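Local coordinates for protein prolyl oligopeptidase (Galerina marginata, PDB 5N4B) that cleaves a toxin precursor peptide after proline residues and, in a second step, macrocyclises the released intermediate to make amanitin-family toxins, at residues G488-I493 with G520-V525; T484-T489 with N564-P569. The protein carries 1 engineered substitution. All blocks are in the same frame, centred on the assembly; numbering follows the deposited sequence.

Interaction 1: residues G488-I493 with G520-V525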
loop_
_atom_site.group_PDB
_atom_site.type_symbol
_atom_site.label_atom_id
_atom_site.label_comp_id
_atom_site.label_asym_id
_atom_site.label_seq_id
_atom_site.Cartn_x
_atom_site.Cartn_y
_atom_site.Cartn_z
ATOM N N GLY A 488 -25.958 21.145 -0.489
ATOM C CA GLY A 488 -25.004 22.217 -0.444
ATOM C C GLY A 488 -24.549 22.667 0.925
ATOM O O GLY A 488 -23.974 23.752 1.033
ATOM N N THR A 489 -24.744 21.852 1.969
ATOM C CA THR A 489 -24.371 22.204 3.335
ATOM C C THR A 489 -23.276 21.343 3.956
ATOM O O THR A 489 -22.663 21.797 4.928
ATOM C CB THR A 489 -25.579 22.168 4.288
ATOM O OG1 THR A 489 -26.134 20.853 4.380
ATOM C CG2 THR A 489 -26.667 23.151 3.807
ATOM N N ALA A 490 -23.061 20.102 3.492
ATOM C CA ALA A 490 -22.113 19.185 4.150
ATOM C C ALA A 490 -20.673 19.590 3.848
ATOM O O ALA A 490 -20.360 20.091 2.769
ATOM C CB ALA A 490 -22.346 17.772 3.659
ATOM N N ALA A 491 -19.767 19.274 4.765
ATOM C CA ALA A 491 -18.359 19.302 4.449
ATOM C C ALA A 491 -17.974 17.995 3.772
ATOM O O ALA A 491 -18.648 16.978 3.911
ATOM C CB ALA A 491 -17.529 19.442 5.740
ATOM N N ALA A 492 -16.872 18.019 3.047
ATOM C CA ALA A 492 -16.386 16.841 2.354
ATOM C C ALA A 492 -14.920 16.632 2.671
ATOM O O ALA A 492 -14.162 17.601 2.740
ATOM C CB ALA A 492 -16.570 16.978 0.824
ATOM N N ILE A 493 -14.532 15.386 2.912
ATOM C CA ILE A 493 -13.134 14.994 2.887
ATOM C C ILE A 493 -12.916 14.208 1.619
ATOM O O ILE A 493 -13.584 13.189 1.381
ATOM C CB ILE A 493 -12.685 14.240 4.125
ATOM C CG1 ILE A 493 -12.461 15.285 5.228
ATOM C CG2 ILE A 493 -11.413 13.513 3.833
ATOM C CD1 ILE A 493 -13.611 15.966 5.754
ATOM N N GLY A 520 -21.881 15.051 9.977
ATOM C CA GLY A 520 -22.751 15.158 8.808
ATOM C C GLY A 520 -21.941 15.473 7.566
ATOM O O GLY A 520 -22.413 16.213 6.679
ATOM N N ALA A 521 -20.730 14.947 7.472
ATOM C CA ALA A 521 -19.823 15.233 6.369
ATOM C C ALA A 521 -19.887 14.077 5.388
ATOM O O ALA A 521 -20.469 13.041 5.667
ATOM C CB ALA A 521 -18.391 15.390 6.892
ATOM N N ILE A 522 -19.295 14.270 4.208
ATOM C CA ILE A 522 -19.235 13.215 3.201
ATOM C C ILE A 522 -17.762 12.896 2.917
ATOM O O ILE A 522 -16.866 13.712 3.181
ATOM C CB ILE A 522 -19.988 13.597 1.925
ATOM C CG1 ILE A 522 -19.271 14.694 1.144
ATOM C CG2 ILE A 522 -21.436 13.977 2.228
ATOM C CD1 ILE A 522 -19.923 15.063 -0.161
ATOM N N PHE A 523 -17.505 11.667 2.427
ATOM C CA PHE A 523 -16.174 11.218 2.025
ATOM C C PHE A 523 -16.217 10.947 0.529
ATOM O O PHE A 523 -17.086 10.236 0.043
ATOM C CB PHE A 523 -15.826 9.937 2.769
ATOM C CG PHE A 523 -14.456 9.401 2.576
ATOM C CD1 PHE A 523 -13.356 10.165 2.899
ATOM C CD2 PHE A 523 -14.286 8.104 2.156
ATOM C CE1 PHE A 523 -12.068 9.665 2.769
ATOM C CE2 PHE A 523 -12.983 7.612 1.996
ATOM C CZ PHE A 523 -11.910 8.386 2.293
ATOM N N ALA A 524 -15.267 11.506 -0.201
ATOM C CA ALA A 524 -15.249 11.460 -1.651
ATOM C C ALA A 524 -13.938 10.858 -2.116
ATOM O O ALA A 524 -12.868 11.295 -1.691
ATOM C CB ALA A 524 -15.410 12.860 -2.231
ATOM N N VAL A 525 -14.017 9.912 -3.053
ATOM C CA VAL A 525 -12.835 9.192 -3.553
ATOM C C VAL A 525 -12.872 9.168 -5.069
ATOM O O VAL A 525 -13.462 8.250 -5.665
ATOM C CB VAL A 525 -12.765 7.767 -3.004
ATOM C CG1 VAL A 525 -11.468 7.095 -3.410
ATOM C CG2 VAL A 525 -12.888 7.757 -1.471
HETATM O O HOH W 1 -20.519 18.670 7.509
#
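Ile522 N donates to Ala491 O, Ile493 N to Ile522 O, and Ala524 N to Ile493 O, all at 2.8 to 2.9 Å, so Ile522 and Ile493 each give and accept in turn. This is the register of two parallel strands. Ile493 O also receives a CA-H...O contact from Phe523 CA. Ala492 CB and Ile522 share one face, where Ile522 CG1, turned between the backbone N and the carbonyl carbon (chi1 70°), reaches Ala492 CB at 3.6 Å. On the other face, Ile493 CG2 lies at the edge of the Phe523 ring, in its plane, 4.0 Å from CD1. Farther out, the strands diverge into loop and a water spans the gap, accepting from Ala491 N (2.9 Å) and donating weakly to Gly520 O. Helix 510-519 packs on Ile493 and Phe523 through Phe515, Ile512 and Leu516, completing a beta-alpha-beta crossover of the alpha/beta-hydrolase domain. In this buried contact the three direct bonds serve Ala491 O, both polar backbone atoms of Ile522 and Ile493, and Ala524 N, while Ala492 turns its backbone bonds outward to Lys571 and Ala573, and Phe523 to Val479; the water takes over where the strands part.

Interaction 2: residues T484-T489 with N564-P569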
loop_
_atom_site.group_PDB
_atom_site.type_symbol
_atom_site.label_atom_id
_atom_site.label_comp_id
_atom_site.label_asym_id
_atom_site.label_seq_id
_atom_site.Cartn_x
_atom_site.Cartn_y
_atom_site.Cartn_z
ATOM N N THR A 484 -27.513 12.501 6.102
ATOM C CA THR A 484 -26.926 13.686 5.503
ATOM C C THR A 484 -27.515 13.929 4.111
ATOM O O THR A 484 -27.601 13.012 3.284
ATOM C CB THR A 484 -25.417 13.469 5.415
ATOM O OG1 THR A 484 -24.906 13.392 6.744
ATOM C CG2 THR A 484 -24.705 14.585 4.646
ATOM N N LYS A 485 -27.900 15.172 3.837
ATOM C CA LYS A 485 -28.499 15.533 2.566
ATOM C C LYS A 485 -27.463 16.183 1.662
ATOM O O LYS A 485 -26.557 16.871 2.129
ATOM C CB LYS A 485 -29.652 16.510 2.820
ATOM C CG LYS A 485 -30.721 15.976 3.762
ATOM C CD LYS A 485 -31.451 14.812 3.103
ATOM C CE LYS A 485 -32.007 13.797 4.083
ATOM N NZ LYS A 485 -33.281 14.194 4.701
ATOM N N PHE A 486 -27.634 15.998 0.352
ATOM C CA PHE A 486 -26.809 16.683 -0.652
ATOM C C PHE A 486 -27.525 17.971 -1.056
ATOM O O PHE A 486 -28.116 18.094 -2.133
ATOM C CB PHE A 486 -26.595 15.792 -1.877
ATOM C CG PHE A 486 -25.860 14.480 -1.618
ATOM C CD1 PHE A 486 -24.816 14.381 -0.723
ATOM C CD2 PHE A 486 -26.259 13.341 -2.295
ATOM C CE1 PHE A 486 -24.145 13.159 -0.540
ATOM C CE2 PHE A 486 -25.597 12.144 -2.139
ATOM C CZ PHE A 486 -24.545 12.051 -1.229
ATOM N N ASP A 487 -27.461 18.946 -0.167
ATOM C CA ASP A 487 -28.178 20.202 -0.336
ATOM C C ASP A 487 -27.240 21.372 -0.218
ATOM O O ASP A 487 -27.657 22.486 0.116
ATOM C CB ASP A 487 -29.299 20.304 0.697
ATOM C CG ASP A 487 -28.804 20.297 2.103
ATOM O OD1 ASP A 487 -27.567 20.177 2.322
ATOM O OD2 ASP A 487 -29.668 20.422 3.023
ATOM N N GLY A 488 -25.958 21.145 -0.489
ATOM C CA GLY A 488 -25.004 22.217 -0.444
ATOM C C GLY A 488 -24.549 22.667 0.925
ATOM O O GLY A 488 -23.974 23.752 1.033
ATOM N N THR A 489 -24.744 21.852 1.969
ATOM C CA THR A 489 -24.371 22.204 3.335
ATOM C C THR A 489 -23.276 21.343 3.956
ATOM O O THR A 489 -22.663 21.797 4.928
ATOM C CB THR A 489 -25.579 22.168 4.288
ATOM O OG1 THR A 489 -26.134 20.853 4.380
ATOM C CG2 THR A 489 -26.667 23.151 3.807
ATOM N N ASN A 564 -22.383 20.883 -7.701
ATOM C CA ASN A 564 -23.537 20.007 -7.717
ATOM C C ASN A 564 -24.139 19.761 -6.332
ATOM O O ASN A 564 -24.966 18.866 -6.171
ATOM C CB ASN A 564 -23.189 18.709 -8.441
ATOM C CG ASN A 564 -22.966 18.915 -9.940
ATOM O OD1 ASN A 564 -22.014 19.564 -10.354
ATOM N ND2 ASN A 564 -23.821 18.310 -10.752
ATOM N N LYS A 565 -23.734 20.539 -5.334
ATOM C CA LYS A 565 -24.394 20.600 -4.036
ATOM C C LYS A 565 -24.205 19.367 -3.169
ATOM O O LYS A 565 -24.957 19.151 -2.220
ATOM C CB LYS A 565 -25.885 20.904 -4.155
ATOM C CG LYS A 565 -26.240 22.027 -5.118
ATOM C CD LYS A 565 -25.635 23.324 -4.756
ATOM C CE LYS A 565 -26.248 24.470 -5.611
ATOM N NZ LYS A 565 -25.270 25.064 -6.603
ATOM N N TYR A 566 -23.175 18.578 -3.439
ATOM C CA TYR A 566 -22.794 17.550 -2.492
ATOM C C TYR A 566 -22.165 18.164 -1.255
ATOM O O TYR A 566 -22.415 17.707 -0.128
ATOM C CB TYR A 566 -21.792 16.589 -3.161
ATOM C CG TYR A 566 -22.390 15.797 -4.278
ATOM C CD1 TYR A 566 -23.140 14.652 -4.043
ATOM C CD2 TYR A 566 -22.222 16.199 -5.578
ATOM C CE1 TYR A 566 -23.721 13.949 -5.118
ATOM C CE2 TYR A 566 -22.771 15.524 -6.634
ATOM C CZ TYR A 566 -23.511 14.391 -6.397
ATOM O OH TYR A 566 -24.082 13.720 -7.484
ATOM N N ALA A 567 -21.370 19.212 -1.446
ATOM C CA ALA A 567 -20.650 19.870 -0.380
ATOM C C ALA A 567 -20.865 21.376 -0.452
ATOM O O ALA A 567 -21.135 21.963 -1.516
ATOM C CB ALA A 567 -19.158 19.585 -0.491
ATOM N N ALA A 568 -20.686 22.013 0.700
ATOM C CA ALA A 568 -20.831 23.449 0.801
ATOM C C ALA A 568 -19.604 24.167 0.248
ATOM O O ALA A 568 -18.478 23.656 0.333
ATOM C CB ALA A 568 -20.991 23.851 2.260
ATOM N N PRO A 569 -19.769 25.353 -0.324
ATOM C CA PRO A 569 -18.608 26.151 -0.739
ATOM C C PRO A 569 -17.593 26.323 0.379
ATOM O O PRO A 569 -17.955 26.573 1.538
ATOM C CB PRO A 569 -19.233 27.499 -1.093
ATOM C CG PRO A 569 -20.599 27.169 -1.475
ATOM C CD PRO A 569 -21.048 26.052 -0.549
HETATM O O HOH W 2 -24.557 18.760 1.364
#
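Phe486 and Tyr566 form a T-shaped aromatic pair between two loops of the alpha/beta-hydrolase fold, one following strand 473-481 and the other leading from helix 548-563 into strand 572-577. The edge of Tyr566 points at the face of Phe486, with Tyr566 CD1 standing over the centre of the Phe486 ring, 3.6 Å from its CG. The ring centroids are 4.9 Å apart and the planes meet at 64°. Although Tyr566 CB points away from the 484-489 loop, its CG lies beside the backbone N (chi1 -66°), which brings the ring back to Phe486. Both rings also pack on Ile478 and Ile522 of the sheet, and Arg480 makes a cation-pi contact with Phe486. The backbones close up beside the rings: Gly488 N donates to Lys565 O at 2.8 Å, a bent bond with an N-H...O angle of 142°. Gly488 takes positive phi, a conformation that suits glycine, and its O accepts a CA-H...O contact from Ala568 CA (3.2 Å).

The outer side is looser and more polar. Lys565 CB packs 3.7 Å from Gly488 N, but the chain bends, its end leads away, and NZ bonds back to Lys563 O. Asp487 points away, but its carboxylate braces its own loop: OD1 accepts from Thr489 OG1 at 2.6 Å on the syn side and, weakly, from Thr489 N. Between the loops a water accepts from Thr489 N; with more acceptors around it than it has protons, it lies within hydrogen-bonding distance of both Lys485 O and Tyr566 O, the latter at 2.8 Å.

Interactions 1 and 2 lie about 7 Å apart, centre to centre, and share Gly488 and Thr489, where the 484-489 loop runs on toward strand 492-495. Their seam is the point at which the chain enters the sheet: Ala490 O and Ala568 N, 2.8 Å apart, probably form a hydrogen bond, carrying the loop contact on toward neighbouring strand 572-577. Ile522 CD1 packs 3.6 Å from Tyr566 O, and Thr484 OG1 lies 3.5 Å from Gly520 CA. In the sheet, strand 492-495 runs between 522-526 and 572-577. Both contacts lie away from Asp662, His699 and the engineered Ala578 of the charge relay, although Val525, in the strand of interaction 1, packs against an aromatic side chain of the bound peptide.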